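Side-chain contacts in ribose-phosphate pyrophosphokinase (PDB 7PN0), which probably catalyses the transfer of diphosphate from ATP to ribose 5-phosphate, making phosphoribosyl pyrophosphate: residues A108-I111 with A112-Q116; M126-S130 with P131-G135. One frame throughout, in Å; residues are numbered along the deposited sequence.

Interaction 1 is about two and a half turns of helix 107-118, in the N-terminal half of the chain; interaction 2 is the loop that leaves strand 122-126 and coils into a 3-10 turn before strand 141-144. Both are largely buried, and their centres lie about 13 Å apart. Interaction 1 relies on regular helix bonds, leucine and isoleucine pairs and one salt bridge at a subunit interface. Interaction 2 has a single backbone bond and a small apolar pair across its turn, while polar side chains turn to ADP (His-129), sulfate (Thr-127) and two Asp-97 carboxylates, one in the third subunit. The same third subunit touches both, Arg-109 of one chain meeting Gly-135 of the other.

Interaction 1: A108-I111 with A112-Q116; sequences ARLI and ADLLQ
Arg-109 and Asp-113, one helical turn apart, form a salt bridge in which NE of Arg-109 gives its hydrogen to OD2 of Asp-113 at 2.8 Å, with an N-H...O angle of 164°. The acceptor lies close to the guanidinium plane, at its edge, but the donor meets OD2 on the syn side and out of the carboxylate plane; the two planes stand 70° apart, so this is a one-point grip rather than a paired one. The arginine chain bends about its CB-CG bond (chi2 65°), which swings NE forward along the helix to the acid. On another side of the helix, CG of Leu-110 touches CD1 of Leu-114 at 4.1 Å, and CG2 of Ile-111 rests on CD1 of Leu-115 at 3.9 Å. Four successive i to i+4 backbone bonds hold these pairs in step, among them N of Leu-114 to O of Leu-110 at 2.8 Å and N of Leu-115 to O of Ile-111 at 2.9 Å. Farther out, NH2 of Arg-109 bonds to the carbonyl of Gly-135 of the third subunit, and Lys-138 of that subunit packs on both Arg-109 and Asp-113. With a leucine in place of Arg-109, Asp-113 would probably lose its mate within the helix and the carbonyl of Gly-135 in the third subunit a donor. Ile-111 and Leu-115 also press on helix 62-78 through Leu-66, Leu-69 and Leu-70, whereas Leu-114 meets Leu-114 of the second subunit. Residues 108-116 thus form most of the helix of a beta-alpha-beta unit between parallel strands 83-88 and 122-126, with an i to i+4 arginine-aspartate pair on the side that meets the third subunit, in the N-terminal domain of a PRTase-like synthetase.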
loop_
_atom_site.group_PDB
_atom_site.type_symbol
_atom_site.label_atom_id
_atom_site.label_comp_id
_atom_site.label_asym_id
_atom_site.label_seq_id
_atom_site.Cartn_x
_atom_site.Cartn_y
_atom_site.Cartn_z
ATOM N N ALA A 108 -6.326 -18.383 -6.561
ATOM C CA ALA A 108 -6.686 -18.285 -5.127
ATOM C C ALA A 108 -5.992 -17.064 -4.513
ATOM O O ALA A 108 -6.631 -16.322 -3.775
ATOM C CB ALA A 108 -6.312 -19.565 -4.428
ATOM N N ARG A 109 -4.747 -16.791 -4.923
ATOM C CA ARG A 109 -4.016 -15.629 -4.371
ATOM C C ARG A 109 -4.580 -14.356 -4.984
ATOM O O ARG A 109 -4.780 -13.358 -4.279
ATOM C CB ARG A 109 -2.508 -15.800 -4.606
ATOM C CG ARG A 109 -1.712 -14.515 -4.398
ATOM C CD ARG A 109 -1.764 -14.049 -2.966
ATOM N NE ARG A 109 -1.206 -12.735 -2.814
ATOM C CZ ARG A 109 -0.016 -12.442 -2.293
ATOM N NH1 ARG A 109 0.369 -11.176 -2.168
ATOM N NH2 ARG A 109 0.777 -13.413 -1.878
ATOM N N LEU A 110 -4.831 -14.367 -6.285
ATOM C CA LEU A 110 -5.376 -13.163 -6.939
ATOM C C LEU A 110 -6.677 -12.794 -6.238
ATOM O O LEU A 110 -6.897 -11.588 -5.934
ATOM C CB LEU A 110 -5.642 -13.436 -8.423
ATOM C CG LEU A 110 -6.448 -12.357 -9.106
ATOM C CD1 LEU A 110 -5.693 -11.060 -9.146
ATOM C CD2 LEU A 110 -6.854 -12.812 -10.511
ATOM N N ILE A 111 -7.535 -13.769 -5.987
ATOM C CA ILE A 111 -8.856 -13.450 -5.383
ATOM C C ILE A 111 -8.640 -12.936 -3.945
ATOM O O ILE A 111 -9.370 -12.040 -3.504
ATOM C CB ILE A 111 -9.822 -14.641 -5.493
ATOM C CG1 ILE A 111 -10.264 -14.864 -6.944
ATOM C CG2 ILE A 111 -10.998 -14.383 -4.617
ATOM C CD1 ILE A 111 -10.955 -16.182 -7.162
ATOM N N ALA A 112 -7.702 -13.507 -3.197
ATOM C CA ALA A 112 -7.405 -12.962 -1.857
ATOM C C ALA A 112 -7.096 -11.471 -1.971
ATOM O O ALA A 112 -7.605 -10.665 -1.139
ATOM C CB ALA A 112 -6.314 -13.746 -1.199
ATOM N N ASP A 113 -6.207 -11.101 -2.886
ATOM C CA ASP A 113 -5.794 -9.687 -3.114
ATOM C C ASP A 113 -7.015 -8.862 -3.528
ATOM O O ASP A 113 -7.167 -7.747 -2.998
ATOM C CB ASP A 113 -4.611 -9.633 -4.063
ATOM C CG ASP A 113 -3.309 -10.114 -3.423
ATOM O OD1 ASP A 113 -3.134 -9.915 -2.206
ATOM O OD2 ASP A 113 -2.509 -10.685 -4.123
ATOM N N LEU A 114 -7.866 -9.379 -4.418
ATOM C CA LEU A 114 -9.060 -8.615 -4.843
ATOM C C LEU A 114 -9.986 -8.392 -3.625
ATOM O O LEU A 114 -10.533 -7.315 -3.524
ATOM C CB LEU A 114 -9.803 -9.383 -5.930
ATOM C CG LEU A 114 -9.041 -9.650 -7.235
ATOM C CD1 LEU A 114 -9.900 -10.353 -8.231
ATOM C CD2 LEU A 114 -8.500 -8.379 -7.826
ATOM N N LEU A 115 -10.214 -9.409 -2.795
ATOM C CA LEU A 115 -11.092 -9.260 -1.591
ATOM C C LEU A 115 -10.486 -8.188 -0.685
ATOM O O LEU A 115 -11.221 -7.327 -0.198
ATOM C CB LEU A 115 -11.216 -10.593 -0.861
ATOM C CG LEU A 115 -12.149 -11.588 -1.530
ATOM C CD1 LEU A 115 -11.885 -12.990 -1.052
ATOM C CD2 LEU A 115 -13.611 -11.157 -1.293
ATOM N N GLN A 116 -9.164 -8.182 -0.522
ATOM C CA GLN A 116 -8.511 -7.187 0.356
ATOM C C GLN A 116 -8.685 -5.799 -0.258
ATOM O O GLN A 116 -9.014 -4.859 0.468
ATOM C CB GLN A 116 -7.053 -7.577 0.588
ATOM C CG GLN A 116 -6.968 -8.799 1.441
ATOM C CD GLN A 116 -5.599 -9.459 1.417
ATOM O OE1 GLN A 116 -4.630 -9.018 0.782
ATOM N NE2 GLN A 116 -5.489 -10.471 2.227
#

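Interaction 2: M126-S130 with P131-G135; sequences MTLHS and PQVHG. With ADP (adenosine-5'-diphosphate), chain C; SO4 (sulfate ion), chain F.
Leu-128 reaches Val-133 across the turn, CD2 of the leucine meeting CG1 of the valine at 4.0 Å. Val-133 sets CG1 anti to its backbone N (chi1 168°), which leaves CG2 beside Ser-130, 3.4 Å from its OG. That hydroxyl sits between the backbone N and carbonyl carbon of Ser-130 (chi1 75°) and bonds to Asp-97. The Ser-130 carbonyl accepts N-H of Val-133 at 3.2 Å (N to O), from above the carbonyl plane, a tilted i to i+3 bond that starts the 3-10 turn. OE1 of Gln-132 comes within 3.6 Å of CB of Ser-130, while its NE2 bonds to Asp-97 of the third subunit. Away from the turn, NE2 of His-129 donates to O2B of ADP at 2.7 Å, the oxygen lying at the ring edge, while ND1 is tied to Asp-219, which probably fixes the ring's rotation. Thr-127 OG1 donates to O2 of a sulfate, probably from the crystallisation liquor, at 2.6 Å. The stretch is a strand-end loop running into a 3-10 turn, its histidine forming part of the ADP pocket of this diphosphokinase.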
loop_
_atom_site.group_PDB
_atom_site.type_symbol
_atom_site.label_atom_id
_atom_site.label_comp_id
_atom_site.label_asym_id
_atom_site.label_seq_id
_atom_site.Cartn_x
_atom_site.Cartn_y
_atom_site.Cartn_z
ATOM N N MET A 126 -14.564 -22.607 5.221
ATOM C CA MET A 126 -14.586 -24.002 5.719
ATOM C C MET A 126 -13.896 -24.884 4.687
ATOM O O MET A 126 -14.100 -24.676 3.499
ATOM C CB MET A 126 -16.005 -24.488 5.994
ATOM C CG MET A 126 -16.091 -25.967 6.348
ATOM S SD MET A 126 -17.809 -26.444 6.777
ATOM C CE MET A 126 -17.889 -25.901 8.473
ATOM N N THR A 127 -13.139 -25.848 5.159
ATOM C CA THR A 127 -12.502 -26.872 4.303
ATOM C C THR A 127 -11.905 -26.232 3.035
ATOM O O THR A 127 -12.330 -26.571 1.888
ATOM C CB THR A 127 -13.471 -28.020 4.006
ATOM O OG1 THR A 127 -14.079 -28.481 5.219
ATOM C CG2 THR A 127 -12.751 -29.157 3.312
ATOM N N LEU A 128 -10.843 -25.445 3.178
ATOM C CA LEU A 128 -10.033 -25.005 2.003
ATOM C C LEU A 128 -9.441 -26.221 1.309
ATOM O O LEU A 128 -9.082 -27.182 1.992
ATOM C CB LEU A 128 -8.923 -24.075 2.446
ATOM C CG LEU A 128 -9.430 -22.723 2.899
ATOM C CD1 LEU A 128 -8.320 -21.974 3.582
ATOM C CD2 LEU A 128 -9.994 -21.939 1.721
ATOM N N HIS A 129 -9.419 -26.202 -0.012
ATOM C CA HIS A 129 -8.895 -27.311 -0.842
ATOM C C HIS A 129 -7.479 -27.677 -0.398
ATOM O O HIS A 129 -7.164 -28.872 -0.302
ATOM C CB HIS A 129 -8.910 -26.913 -2.316
ATOM C CG HIS A 129 -8.280 -27.965 -3.163
ATOM N ND1 HIS A 129 -8.890 -29.213 -3.351
ATOM C CD2 HIS A 129 -7.081 -28.007 -3.794
ATOM C CE1 HIS A 129 -8.089 -29.949 -4.113
ATOM N NE2 HIS A 129 -6.989 -29.230 -4.413
ATOM N N SER A 130 -6.647 -26.678 -0.115
ATOM C CA SER A 130 -5.309 -26.908 0.470
ATOM C C SER A 130 -5.120 -25.946 1.629
ATOM O O SER A 130 -5.546 -24.799 1.554
ATOM C CB SER A 130 -4.231 -26.824 -0.561
ATOM O OG SER A 130 -3.958 -25.464 -0.965
ATOM N N PRO A 131 -4.446 -26.375 2.704
ATOM C CA PRO A 131 -4.255 -25.496 3.854
ATOM C C PRO A 131 -3.297 -24.327 3.583
ATOM O O PRO A 131 -3.420 -23.304 4.252
ATOM C CB PRO A 131 -3.708 -26.472 4.890
ATOM C CG PRO A 131 -2.899 -27.448 4.055
ATOM C CD PRO A 131 -3.805 -27.701 2.873
ATOM N N GLN A 132 -2.435 -24.436 2.573
ATOM C CA GLN A 132 -1.510 -23.328 2.202
ATOM C C GLN A 132 -2.301 -22.115 1.718
ATOM O O GLN A 132 -1.778 -20.996 1.804
ATOM C CB GLN A 132 -0.523 -23.762 1.123
ATOM C CG GLN A 132 0.501 -24.749 1.617
ATOM C CD GLN A 132 0.025 -26.180 1.626
ATOM O OE1 GLN A 132 -1.070 -26.536 1.177
ATOM N NE2 GLN A 132 0.898 -27.022 2.115
ATOM N N VAL A 133 -3.559 -22.301 1.289
ATOM C CA VAL A 133 -4.369 -21.147 0.786
ATOM C C VAL A 133 -4.574 -20.110 1.916
ATOM O O VAL A 133 -4.769 -18.915 1.615
ATOM C CB VAL A 133 -5.715 -21.606 0.194
ATOM C CG1 VAL A 133 -6.669 -20.451 -0.046
ATOM C CG2 VAL A 133 -5.502 -22.405 -1.073
ATOM N N HIS A 134 -4.563 -20.512 3.172
ATOM C CA HIS A 134 -4.617 -19.586 4.315
ATOM C C HIS A 134 -3.553 -18.484 4.168
ATOM O O HIS A 134 -3.848 -17.294 4.421
ATOM C CB HIS A 134 -4.453 -20.360 5.615
ATOM C CG HIS A 134 -4.992 -19.691 6.839
ATOM N ND1 HIS A 134 -4.687 -18.388 7.223
ATOM C CD2 HIS A 134 -5.734 -20.216 7.850
ATOM C CE1 HIS A 134 -5.214 -18.150 8.424
ATOM N NE2 HIS A 134 -5.893 -19.259 8.808
ATOM N N GLY A 135 -2.366 -18.856 3.713
ATOM C CA GLY A 135 -1.213 -17.941 3.575
ATOM C C GLY A 135 -1.277 -17.064 2.339
ATOM O O GLY A 135 -0.433 -16.210 2.223
HETATM P PB ADP C . -5.427 -31.432 -6.625
HETATM O O1B ADP C . -5.091 -31.961 -5.224
HETATM O O2B ADP C . -5.617 -29.934 -6.650
HETATM O O3B ADP C . -6.511 -32.171 -7.384
HETATM P PA ADP C . -3.714 -30.987 -8.731
HETATM O O1A ADP C . -3.316 -29.593 -8.352
HETATM O O2A ADP C . -2.746 -31.810 -9.512
HETATM O O3A ADP C . -4.085 -31.794 -7.414
HETATM O "O5'" ADP C . -5.170 -30.973 -9.453
HETATM C "C5'" ADP C . -5.725 -29.731 -9.983
HETATM C "C4'" ADP C . -6.442 -29.969 -11.300
HETATM O "O4'" ADP C . -7.683 -29.203 -11.285
HETATM C "C3'" ADP C . -5.710 -29.507 -12.571
HETATM O "O3'" ADP C . -4.295 -29.406 -12.441
HETATM C "C2'" ADP C . -6.168 -28.058 -12.684
HETATM O "O2'" ADP C . -6.083 -27.618 -14.013
HETATM C "C1'" ADP C . -7.606 -28.121 -12.175
HETATM N N9 ADP C . -8.026 -26.905 -11.476
HETATM C C8 ADP C . -7.240 -25.843 -11.068
HETATM N N7 ADP C . -7.922 -24.868 -10.502
HETATM C C5 ADP C . -9.235 -25.309 -10.555
HETATM C C6 ADP C . -10.444 -24.735 -10.134
HETATM N N6 ADP C . -10.505 -23.557 -9.514
HETATM N N1 ADP C . -11.598 -25.432 -10.336
HETATM C C2 ADP C . -11.506 -26.631 -10.925
HETATM N N3 ADP C . -10.423 -27.276 -11.346
HETATM C C4 ADP C . -9.308 -26.555 -11.156
HETATM S S SO4 F . -11.273 -30.125 7.040
HETATM O O1 SO4 F . -10.725 -29.862 8.347
HETATM O O2 SO4 F . -12.662 -29.713 7.052
HETATM O O3 SO4 F . -11.200 -31.572 6.729
HETATM O O4 SO4 F . -10.577 -29.365 6.059
#